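Local coordinates for protein xyloglucan-specific endo-beta-1,4-glucanase (Uncultured bacterium, PDB 4W88) that hydrolyses internal beta-1,4-glucosidic bonds of the xyloglucan backbone as an endo-acting glucanase of glycoside hydrolase family 5, at residues 150-153 / 154-157. The protein carries 1 engineered substitution. Numbering follows the deposited sequence. Where two conformers were deposited one is given.
Sequences PRMA and GSAK. With GAL (beta-D-galactopyranose), chain C.
A type II beta turn runs from Met152 to Ser155 in the loop that follows strand 142-145 of the TIM barrel and leads on to helix 164-182. Its assignment rests on the central backbone angles: Gly154, at the third position, has a positive phi of 88°, which favours glycine. The turn closes through Ser155 N, which donates to Met152 O at 3.1 Å and is tilted from the carbonyl plane. The same oxygen takes a second, shorter bond from Ser155 OG, 2.7 Å from Met152 O, this one lying in the carbonyl plane on a lone pair. Ser155 reaches it by setting OG between its own backbone N and carbonyl carbon (chi1 64°). Alongside, the aliphatic part of selenomethionine Met152 lies against the serine, its CG, in the conformer given, 3.8 Å from Ser155 CB. An alanine in place of Ser155 has no hydroxyl to offer Met152 O, and the turn would probably be held less firmly, by the backbone N-H bond alone. At the bend, Gly154 CA lies 3.5 Å from O3 of the bound galactose. Glu158 OE1 accepts from Gly154 N and also hydrogen-bonds the sugar, while OE2 forms a salt bridge with Arg151. Two donors from one residue on a single carbonyl thus hold the ends of the turn together, and the shared glutamate ties its glycine corner to the galactose of the xyloglucan side chain.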
# COMPACT_ATOMS: atom_id res chain seq x y z
N PRO A 150 10.27 0.38 1.28
CA PRO A 150 11.55 -0.06 1.86
C PRO A 150 12.69 0.89 1.45
O PRO A 150 12.79 1.24 0.27
CB PRO A 150 11.73 -1.45 1.29
CG PRO A 150 10.97 -1.44 -0.05
CD PRO A 150 9.74 -0.61 0.32
N ARG A 151 13.52 1.30 2.40
CA ARG A 151 14.49 2.35 2.16
C ARG A 151 15.43 2.47 3.35
O ARG A 151 15.24 1.75 4.35
CB ARG A 151 13.79 3.71 1.90
CG ARG A 151 12.99 4.21 3.11
CD ARG A 151 11.94 5.30 2.82
NE ARG A 151 11.39 5.84 4.06
CZ ARG A 151 10.45 5.29 4.83
NH1 ARG A 151 9.92 4.15 4.54
NH2 ARG A 151 10.03 5.91 5.91
N MSE A 152 16.38 3.40 3.27
CA MSE A 152 17.24 3.76 4.41
C MSE A 152 16.77 5.18 4.83
O MSE A 152 17.15 6.20 4.20
CB MSE A 152 18.73 3.81 4.01
CG MSE A 152 19.57 4.40 5.14
SE MSE A 152 19.73 3.09 6.58
CE MSE A 152 18.29 3.76 7.71
N ALA A 153 15.96 5.24 5.87
CA ALA A 153 15.47 6.53 6.34
C ALA A 153 16.62 7.43 6.72
O ALA A 153 17.59 7.00 7.38
CB ALA A 153 14.45 6.39 7.50
N GLY A 154 16.51 8.67 6.25
CA GLY A 154 17.49 9.72 6.48
C GLY A 154 18.62 9.79 5.47
O GLY A 154 19.39 10.71 5.53
N SER A 155 18.65 8.87 4.50
CA SER A 155 19.69 8.88 3.49
C SER A 155 19.40 9.91 2.43
O SER A 155 18.26 10.30 2.24
CB SER A 155 19.83 7.50 2.90
OG SER A 155 18.65 7.06 2.18
N ALA A 156 20.45 10.37 1.75
CA ALA A 156 20.32 11.37 0.72
C ALA A 156 19.25 11.02 -0.29
O ALA A 156 18.53 11.92 -0.75
CB ALA A 156 21.66 11.60 0.03
N LYS A 157 19.21 9.76 -0.72
CA LYS A 157 18.29 9.31 -1.79
C LYS A 157 17.08 8.54 -1.29
O LYS A 157 16.43 7.82 -2.06
CB LYS A 157 19.06 8.54 -2.88
CG LYS A 157 20.07 9.43 -3.64
CD LYS A 157 20.76 8.71 -4.76
CE LYS A 157 20.08 8.95 -6.13
NZ LYS A 157 18.69 8.36 -6.18
C1 GAL C . 11.80 12.68 6.36
C2 GAL C . 13.20 12.02 6.18
C3 GAL C . 14.05 12.82 7.18
C4 GAL C . 14.09 14.31 6.80
C5 GAL C . 12.66 14.78 7.03
C6 GAL C . 12.50 16.28 6.97
O2 GAL C . 13.42 10.67 6.56
O3 GAL C . 15.33 12.26 7.37
O4 GAL C . 14.51 14.48 5.46
O5 GAL C . 11.86 14.09 6.07
O6 GAL C . 11.30 16.61 7.56